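Putative NADPH:quinone oxidoreductase (Ralstonia eutropha, PDB 3IUP) binds NADPH and probably uses it to reduce quinones, as a homodimeric member of the medium-chain dehydrogenase/reductase superfamily. Local coordinates at residues Leu18-Asp23 with Glu350-Asp355; Gln230-Ala235 with Leu258-Ala263; Ala263-Ser268 with Tyr275-His280. One frame throughout, in Å; residues are numbered along the deposited sequence.

Interaction 1: Leu18-Asp23 with Glu350-Asp355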
loop_
_atom_site.group_PDB
_atom_site.type_symbol
_atom_site.label_atom_id
_atom_site.label_comp_id
_atom_site.label_asym_id
_atom_site.label_seq_id
_atom_site.Cartn_x
_atom_site.Cartn_y
_atom_site.Cartn_z
ATOM N N LEU A 18 -31.886 2.748 -10.493
ATOM C CA LEU A 18 -31.875 3.506 -9.243
ATOM C C LEU A 18 -33.178 4.292 -9.155
ATOM O O LEU A 18 -33.542 4.950 -10.090
ATOM C CB LEU A 18 -30.684 4.479 -9.218
ATOM C CG LEU A 18 -30.705 5.506 -8.077
ATOM C CD1 LEU A 18 -30.501 4.838 -6.721
ATOM C CD2 LEU A 18 -29.696 6.641 -8.251
ATOM N N GLU A 19 -33.914 4.156 -8.051
ATOM C CA GLU A 19 -35.022 5.032 -7.686
ATOM C C GLU A 19 -34.746 5.747 -6.345
ATOM O O GLU A 19 -34.489 5.104 -5.303
ATOM C CB GLU A 19 -36.356 4.273 -7.606
ATOM C CG GLU A 19 -37.538 5.178 -7.234
ATOM C CD GLU A 19 -38.886 4.467 -7.050
ATOM O OE1 GLU A 19 -38.991 3.249 -7.303
ATOM O OE2 GLU A 19 -39.865 5.117 -6.649
ATOM N N LEU A 20 -34.845 7.072 -6.382
ATOM C CA LEU A 20 -34.723 7.944 -5.239
ATOM C C LEU A 20 -36.074 8.496 -4.952
ATOM O O LEU A 20 -36.768 8.968 -5.863
ATOM C CB LEU A 20 -33.773 9.136 -5.522
ATOM C CG LEU A 20 -32.351 8.745 -5.826
ATOM C CD1 LEU A 20 -31.483 9.972 -6.181
ATOM C CD2 LEU A 20 -31.750 8.039 -4.631
ATOM N N SER A 21 -36.463 8.492 -3.676
ATOM C CA SER A 21 -37.793 8.928 -3.278
ATOM C C SER A 21 -37.803 9.391 -1.835
ATOM O O SER A 21 -36.841 9.168 -1.121
ATOM C CB SER A 21 -38.834 7.786 -3.479
ATOM O OG SER A 21 -38.547 6.715 -2.610
ATOM N N LEU A 22 -38.865 10.091 -1.462
ATOM C CA LEU A 22 -39.171 10.396 -0.095
ATOM C C LEU A 22 -40.249 9.419 0.383
ATOM O O LEU A 22 -41.364 9.425 -0.148
ATOM C CB LEU A 22 -39.656 11.844 0.047
ATOM C CG LEU A 22 -38.716 12.957 -0.403
ATOM C CD1 LEU A 22 -39.321 14.297 0.039
ATOM C CD2 LEU A 22 -37.242 12.798 0.130
ATOM N N ASP A 23 -39.925 8.578 1.357
ATOM C CA ASP A 23 -40.863 7.600 1.869
ATOM C C ASP A 23 -41.556 8.190 3.096
ATOM O O ASP A 23 -40.979 8.981 3.867
ATOM C CB ASP A 23 -40.150 6.293 2.276
ATOM C CG ASP A 23 -39.957 5.298 1.112
ATOM O OD1 ASP A 23 -39.858 5.723 -0.059
ATOM O OD2 ASP A 23 -39.900 4.043 1.407
ATOM N N GLU A 350 -35.845 19.063 -2.209
ATOM C CA GLU A 350 -34.830 19.660 -3.074
ATOM C C GLU A 350 -33.571 18.805 -3.297
ATOM O O GLU A 350 -32.860 19.001 -4.276
ATOM C CB GLU A 350 -34.454 21.047 -2.517
ATOM C CG GLU A 350 -35.515 22.086 -2.711
ATOM C CD GLU A 350 -35.178 23.436 -2.040
ATOM O OE1 GLU A 350 -34.482 23.498 -0.991
ATOM O OE2 GLU A 350 -35.639 24.477 -2.574
ATOM N N VAL A 351 -33.300 17.830 -2.415
ATOM C CA VAL A 351 -32.250 16.872 -2.628
ATOM C C VAL A 351 -32.487 16.134 -3.951
ATOM O O VAL A 351 -31.533 15.736 -4.613
ATOM C CB VAL A 351 -32.153 15.876 -1.427
ATOM C CG1 VAL A 351 -31.094 14.792 -1.613
ATOM C CG2 VAL A 351 -31.966 16.657 -0.096
ATOM N N LEU A 352 -33.740 15.952 -4.289
ATOM C CA LEU A 352 -34.092 15.175 -5.476
ATOM C C LEU A 352 -34.404 16.056 -6.676
ATOM O O LEU A 352 -34.899 15.561 -7.674
ATOM C CB LEU A 352 -35.225 14.191 -5.164
ATOM C CG LEU A 352 -34.861 13.178 -4.063
ATOM C CD1 LEU A 352 -36.005 12.127 -3.915
ATOM C CD2 LEU A 352 -33.519 12.486 -4.249
ATOM N N ASP A 353 -34.101 17.339 -6.612
ATOM C CA ASP A 353 -34.206 18.221 -7.784
ATOM C C ASP A 353 -32.962 18.050 -8.635
ATOM O O ASP A 353 -31.855 18.236 -8.152
ATOM C CB ASP A 353 -34.315 19.647 -7.290
ATOM C CG ASP A 353 -34.505 20.666 -8.410
ATOM O OD1 ASP A 353 -33.832 20.573 -9.459
ATOM O OD2 ASP A 353 -35.349 21.560 -8.198
ATOM N N LEU A 354 -33.123 17.723 -9.920
ATOM C CA LEU A 354 -31.956 17.431 -10.768
ATOM C C LEU A 354 -31.042 18.658 -10.920
ATOM O O LEU A 354 -29.823 18.532 -11.078
ATOM C CB LEU A 354 -32.409 16.896 -12.123
ATOM C CG LEU A 354 -33.122 15.541 -12.093
ATOM C CD1 LEU A 354 -33.771 15.206 -13.456
ATOM C CD2 LEU A 354 -32.126 14.478 -11.638
ATOM N N ASP A 355 -31.637 19.840 -10.812
ATOM C CA ASP A 355 -30.889 21.116 -10.843
ATOM C C ASP A 355 -29.982 21.255 -9.636
ATOM O O ASP A 355 -28.842 21.728 -9.767
ATOM C CB ASP A 355 -31.849 22.330 -10.900
ATOM C CG ASP A 355 -32.652 22.426 -12.220
ATOM O OD1 ASP A 355 -32.211 21.938 -13.293
ATOM O OD2 ASP A 355 -33.760 23.015 -12.174
#
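L352 and L20 each carry CG beside the backbone N and anti to the carbonyl carbon (chi1 -60° and -62°), and each then runs on extended, so that the forked end of L352 arrives over the CB of L20 and the backbone beyond it. The two side chains cross at a slant. One methyl of the fork, L352 CD2, lies 3.6 Å from L20 CB and 3.8 Å from L20 CD1; it therefore touches both the root and one tip of that leucine. The other methyl, L352 CD1, settles on the main chain of the next residue, 3.7 Å from both S21 N and S21 CA, and is flanked more distantly by L22 CD2 at 4.3 Å. L22 does not set out toward L352, but the end of its extended side chain comes nearer. One leucine thus spans three consecutive strand residues; the side chains that meet are all leucines, and no hydrogen bond joins the two segments. Segment 350-355 is held in form by polar bonds of its own. D353 N donates to E350 O at 3.1 Å across the turn that projects L352, and D353 then N-caps the following helix, its OD1 accepting from D355 N at 2.7 Å, a capping bond bent to 136° at the hydrogen. Strand 17-26 is an inner strand of an antiparallel sheet, flanked by 4-12 and 70-75; L352 also rests on P70 and V72 of the latter, and V351 on L8 of the former. L20 is additionally packed by L52 and F53 of helix 46-53. The contact therefore lays the link between helices 348-351 and 354-360, close to the C-terminal end of the chain, against the sheet begun by its first strands.

Interaction 2: Gln230-Ala235 with Leu258-Ala263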
loop_
_atom_site.group_PDB
_atom_site.type_symbol
_atom_site.label_atom_id
_atom_site.label_comp_id
_atom_site.label_asym_id
_atom_site.label_seq_id
_atom_site.Cartn_x
_atom_site.Cartn_y
_atom_site.Cartn_z
ATOM N N GLN A 230 9.151 19.856 -8.132
ATOM C CA GLN A 230 10.115 20.622 -7.388
ATOM C C GLN A 230 9.548 21.311 -6.146
ATOM O O GLN A 230 10.175 21.305 -5.088
ATOM C CB GLN A 230 10.743 21.645 -8.318
ATOM C CG GLN A 230 11.686 22.648 -7.698
ATOM C CD GLN A 230 12.101 23.673 -8.762
ATOM O OE1 GLN A 230 12.348 23.299 -9.918
ATOM N NE2 GLN A 230 12.075 24.955 -8.412
ATOM N N ASP A 231 8.371 21.932 -6.280
ATOM C CA ASP A 231 7.736 22.645 -5.162
ATOM C C ASP A 231 7.438 21.634 -4.017
ATOM O O ASP A 231 7.679 21.904 -2.849
ATOM C CB ASP A 231 6.358 23.221 -5.559
ATOM C CG ASP A 231 6.370 24.163 -6.772
ATOM O OD1 ASP A 231 7.430 24.752 -7.099
ATOM O OD2 ASP A 231 5.243 24.313 -7.382
ATOM N N LEU A 232 6.912 20.471 -4.397
ATOM C CA LEU A 232 6.514 19.452 -3.431
ATOM C C LEU A 232 7.731 18.903 -2.731
ATOM O O LEU A 232 7.779 18.843 -1.484
ATOM C CB LEU A 232 5.678 18.339 -4.115
ATOM C CG LEU A 232 5.270 17.172 -3.228
ATOM C CD1 LEU A 232 4.609 17.737 -1.923
ATOM C CD2 LEU A 232 4.391 16.172 -3.976
ATOM N N THR A 233 8.776 18.640 -3.500
ATOM C CA THR A 233 10.017 18.137 -2.920
ATOM C C THR A 233 10.584 19.153 -1.913
ATOM O O THR A 233 10.975 18.801 -0.796
ATOM C CB THR A 233 11.050 17.747 -3.989
ATOM O OG1 THR A 233 10.508 16.779 -4.893
ATOM C CG2 THR A 233 12.345 17.194 -3.331
ATOM N N GLU A 234 10.584 20.439 -2.276
ATOM C CA GLU A 234 11.063 21.467 -1.340
ATOM C C GLU A 234 10.221 21.503 -0.075
ATOM O O GLU A 234 10.738 21.613 0.991
ATOM C CB GLU A 234 11.002 22.877 -1.945
ATOM C CG GLU A 234 11.906 23.131 -3.103
ATOM C CD GLU A 234 11.649 24.533 -3.752
ATOM O OE1 GLU A 234 11.154 25.432 -3.028
ATOM O OE2 GLU A 234 11.930 24.719 -4.972
ATOM N N ALA A 235 8.903 21.477 -0.233
ATOM C CA ALA A 235 7.983 21.437 0.915
ATOM C C ALA A 235 8.257 20.216 1.803
ATOM O O ALA A 235 8.172 20.303 3.028
ATOM C CB ALA A 235 6.511 21.457 0.427
ATOM N N LEU A 258 5.035 9.937 -2.955
ATOM C CA LEU A 258 6.083 8.994 -2.546
ATOM C C LEU A 258 7.411 9.349 -3.211
ATOM O O LEU A 258 8.481 9.310 -2.564
ATOM C CB LEU A 258 5.672 7.559 -2.851
ATOM C CG LEU A 258 4.546 7.025 -1.966
ATOM C CD1 LEU A 258 3.982 5.707 -2.527
ATOM C CD2 LEU A 258 5.075 6.880 -0.491
ATOM N N THR A 259 7.376 9.623 -4.500
ATOM C CA THR A 259 8.591 9.960 -5.230
ATOM C C THR A 259 9.277 11.187 -4.601
ATOM O O THR A 259 10.506 11.201 -4.383
ATOM C CB THR A 259 8.263 10.160 -6.747
ATOM O OG1 THR A 259 7.668 8.968 -7.270
ATOM C CG2 THR A 259 9.496 10.529 -7.582
ATOM N N CYS A 260 8.492 12.226 -4.332
ATOM C CA CYS A 260 9.062 13.458 -3.765
ATOM C C CYS A 260 9.527 13.257 -2.343
ATOM O O CYS A 260 10.543 13.811 -1.936
ATOM C CB CYS A 260 8.075 14.616 -3.845
ATOM S SG CYS A 260 7.720 15.099 -5.526
HETATM N N MSE A 261 8.829 12.397 -1.582
HETATM C CA MSE A 261 9.263 12.107 -0.216
HETATM C C MSE A 261 10.654 11.424 -0.260
HETATM O O MSE A 261 11.533 11.705 0.559
HETATM C CB MSE A 261 8.279 11.170 0.482
HETATM C CG MSE A 261 7.091 11.818 0.997
HETATM SE SE MSE A 261 5.860 10.511 1.783
HETATM C CE MSE A 261 4.595 11.792 2.476
ATOM N N GLU A 262 10.838 10.505 -1.178
ATOM C CA GLU A 262 12.106 9.782 -1.245
ATOM C C GLU A 262 13.200 10.777 -1.709
ATOM O O GLU A 262 14.316 10.727 -1.200
ATOM C CB GLU A 262 11.997 8.590 -2.169
ATOM C CG GLU A 262 13.242 7.759 -2.291
ATOM C CD GLU A 262 13.646 6.986 -1.038
ATOM O OE1 GLU A 262 13.057 7.127 0.068
ATOM O OE2 GLU A 262 14.635 6.221 -1.176
ATOM N N ALA A 263 12.861 11.676 -2.647
ATOM C CA ALA A 263 13.831 12.709 -3.096
ATOM C C ALA A 263 14.261 13.558 -1.917
ATOM O O ALA A 263 15.456 13.874 -1.773
ATOM C CB ALA A 263 13.247 13.601 -4.206
#
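L232 and C260 meet between two helices of the Rossmann-type nucleotide-binding domain, 228-239 and 253-266, neighbours against its parallel sheet. The short segments cross at -52°, with axes 8.4 Å apart at the closest point. From its root outward, L232 stays beside the cysteine. Its CB is 4.1 Å from C260 SG; its CG comes to 3.8 Å from C260 CB; and of its two methyls CD2 does the touching, 3.8 Å from C260 SG. With CG anti to the backbone N (chi1 177°), the chain is swung across to the cysteine, while L232 also rests on V200 and I202 of strand 199-203. It thus wedges between helix partner and sheet, about 14 Å from the bound NADPH.

T233, the next residue, covers the cysteine from another side. Its OG1 approaches C260 SG to 3.3 Å, and the same T233 OG1 is hydrogen-bonded to M229 O one turn back in its own helix. C260, buried and pointing to helix 228-239, is therefore flanked by leucine carbons and a threonine hydroxyl, with M229 and L236 of the same helix adding further cover. T233 and C260 are the closest pair of the two segments, CA to CA 4.8 Å, consistent with their small side chains. One turn further along helix 253-266, the remaining branch of the threonine closes the seam: T233 CG2 sits 3.8 Å from A263 CB.

Interaction 3: Ala263-Ser268 with Tyr275-His280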
loop_
_atom_site.group_PDB
_atom_site.type_symbol
_atom_site.label_atom_id
_atom_site.label_comp_id
_atom_site.label_asym_id
_atom_site.label_seq_id
_atom_site.Cartn_x
_atom_site.Cartn_y
_atom_site.Cartn_z
ATOM N N ALA A 263 12.861 11.676 -2.647
ATOM C CA ALA A 263 13.831 12.709 -3.096
ATOM C C ALA A 263 14.261 13.558 -1.917
ATOM O O ALA A 263 15.456 13.874 -1.773
ATOM C CB ALA A 263 13.247 13.601 -4.206
ATOM N N ALA A 264 13.297 13.958 -1.084
ATOM C CA ALA A 264 13.561 14.786 0.101
ATOM C C ALA A 264 14.416 14.022 1.120
ATOM O O ALA A 264 15.384 14.548 1.677
ATOM C CB ALA A 264 12.248 15.257 0.749
ATOM N N LEU A 265 14.064 12.757 1.359
ATOM C CA LEU A 265 14.846 11.904 2.273
ATOM C C LEU A 265 16.282 11.714 1.790
ATOM O O LEU A 265 17.235 11.739 2.584
ATOM C CB LEU A 265 14.180 10.524 2.468
ATOM C CG LEU A 265 12.961 10.581 3.378
ATOM C CD1 LEU A 265 12.063 9.312 3.145
ATOM C CD2 LEU A 265 13.302 10.746 4.847
ATOM N N ASN A 266 16.462 11.555 0.503
ATOM C CA ASN A 266 17.783 11.222 -0.000
ATOM C C ASN A 266 18.725 12.428 0.011
ATOM O O ASN A 266 19.923 12.269 -0.175
ATOM C CB ASN A 266 17.686 10.605 -1.378
ATOM C CG ASN A 266 17.165 9.190 -1.322
ATOM O OD1 ASN A 266 17.290 8.507 -0.293
ATOM N ND2 ASN A 266 16.564 8.745 -2.407
ATOM N N LYS A 267 18.197 13.619 0.254
ATOM C CA LYS A 267 19.045 14.780 0.383
ATOM C C LYS A 267 19.910 14.624 1.619
ATOM O O LYS A 267 20.998 15.171 1.663
ATOM C CB LYS A 267 18.223 16.079 0.367
ATOM C CG LYS A 267 17.533 16.222 -0.967
ATOM C CD LYS A 267 17.301 17.629 -1.454
ATOM C CE LYS A 267 16.531 17.586 -2.756
ATOM N NZ LYS A 267 16.538 18.888 -3.475
ATOM N N SER A 268 19.467 13.826 2.585
ATOM C CA SER A 268 20.256 13.554 3.794
ATOM C C SER A 268 20.951 12.189 3.784
ATOM O O SER A 268 21.562 11.808 4.791
ATOM C CB SER A 268 19.354 13.636 5.014
ATOM O OG SER A 268 18.459 14.709 4.880
ATOM N N TYR A 275 18.413 -0.057 -2.003
ATOM C CA TYR A 275 16.935 0.006 -1.974
ATOM C C TYR A 275 16.354 1.347 -1.485
ATOM O O TYR A 275 15.183 1.422 -1.000
ATOM C CB TYR A 275 16.419 -1.134 -1.100
ATOM C CG TYR A 275 16.855 -2.469 -1.667
ATOM C CD1 TYR A 275 16.304 -2.932 -2.870
ATOM C CD2 TYR A 275 17.808 -3.257 -1.023
ATOM C CE1 TYR A 275 16.695 -4.140 -3.422
ATOM C CE2 TYR A 275 18.200 -4.509 -1.563
ATOM C CZ TYR A 275 17.638 -4.930 -2.771
ATOM O OH TYR A 275 17.994 -6.132 -3.371
ATOM N N GLY A 276 17.171 2.396 -1.585
ATOM C CA GLY A 276 16.759 3.721 -1.156
ATOM C C GLY A 276 16.743 3.899 0.365
ATOM O O GLY A 276 17.356 3.141 1.118
ATOM N N SER A 277 16.054 4.953 0.799
ATOM C CA SER A 277 16.037 5.354 2.208
ATOM C C SER A 277 15.375 4.244 2.960
ATOM O O SER A 277 14.441 3.605 2.432
ATOM C CB SER A 277 15.207 6.631 2.412
ATOM O OG SER A 277 15.067 6.930 3.792
ATOM N N THR A 278 15.775 4.050 4.211
ATOM C CA THR A 278 15.062 3.095 5.059
ATOM C C THR A 278 13.865 3.687 5.777
ATOM O O THR A 278 13.122 2.963 6.423
ATOM C CB THR A 278 15.992 2.478 6.134
ATOM O OG1 THR A 278 16.499 3.535 6.929
ATOM C CG2 THR A 278 17.141 1.722 5.461
ATOM N N THR A 279 13.653 4.995 5.662
ATOM C CA THR A 279 12.538 5.670 6.327
ATOM C C THR A 279 11.220 5.354 5.617
ATOM O O THR A 279 11.058 5.632 4.409
ATOM C CB THR A 279 12.762 7.175 6.364
ATOM O OG1 THR A 279 13.958 7.430 7.135
ATOM C CG2 THR A 279 11.590 7.896 6.976
ATOM N N HIS A 280 10.298 4.782 6.367
ATOM C CA HIS A 280 9.016 4.382 5.803
ATOM C C HIS A 280 8.142 5.570 5.446
ATOM O O HIS A 280 7.912 6.451 6.282
ATOM C CB HIS A 280 8.232 3.492 6.794
ATOM C CG HIS A 280 6.904 3.030 6.249
ATOM N ND1 HIS A 280 6.790 1.982 5.356
ATOM C CD2 HIS A 280 5.650 3.502 6.435
ATOM C CE1 HIS A 280 5.517 1.829 5.027
ATOM N NE2 HIS A 280 4.806 2.740 5.659
#
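L265 lies against T279 and S277, where the C-terminal end of helix 253-266 in the Rossmann-type domain is covered by an ST turn in the loop that leads to strand 281-285. The leucine carries most of the contact. Both of its methyls bear on the same atom: L265 CD2 is 3.9 Å from T279 CB, and L265 CD1 stands at the same distance from it. L265 CD1 also comes to 3.9 Å from S277 OG, and L265 CB stands about as far from it, so the serine hydroxyl is shouldered by hydrocarbon. N266 extends the patch, its OD1 lying 3.9 Å from S277 CB. None of these is a hydrogen bond; the segments meet by van der Waals contact at the protein surface.

The next shell fixes the serine. The chi1 of S277 (173°) puts OG beside its own carbonyl carbon, on the side of the following residues, where it accepts from T279 N at 3.0 Å in a nearly straight bond of 164°. That bond makes the ST turn and presents S277 and T279 together to L265. G276, just before the turn, has a positive phi of 75°.

Further out, at the start of segment 275-280, Y275 packs on S47 of the second subunit. E262, one turn back in the helix, ties the loop down: its OE2 accepts from S277 N and, weakly, from N266 ND2, while its OE1 forms a salt bridge with K281, whose NZ also donates to T279 O. N266 ND2 faces the glutamate, while N266 OD1 lies 3.9 Å from S277 N, a nitrogen already committed to E262 OE2.

Interactions 2 and 3 share helix 253-266 and the residue A263, and their centres lie 11 Å apart; a bond from E262 links the two, and T233 CG2 of the first packs 4.1 Å from A264 N of the second. Interaction 1 is remote, about 44 and 51 Å away by centres, on the antiparallel sheet that holds strand 17-26, on the opposite side of the chain's centre. The first two contacts are partly buried: leucine on leucine over a strand in interaction 1, a cysteine clasped by leucine and threonine between helices in interaction 2. Interaction 3 is a surface contact, in which one leucine meets serine and threonine and polar bonds of the loop, to itself and to E262 of the helix, hold it in place.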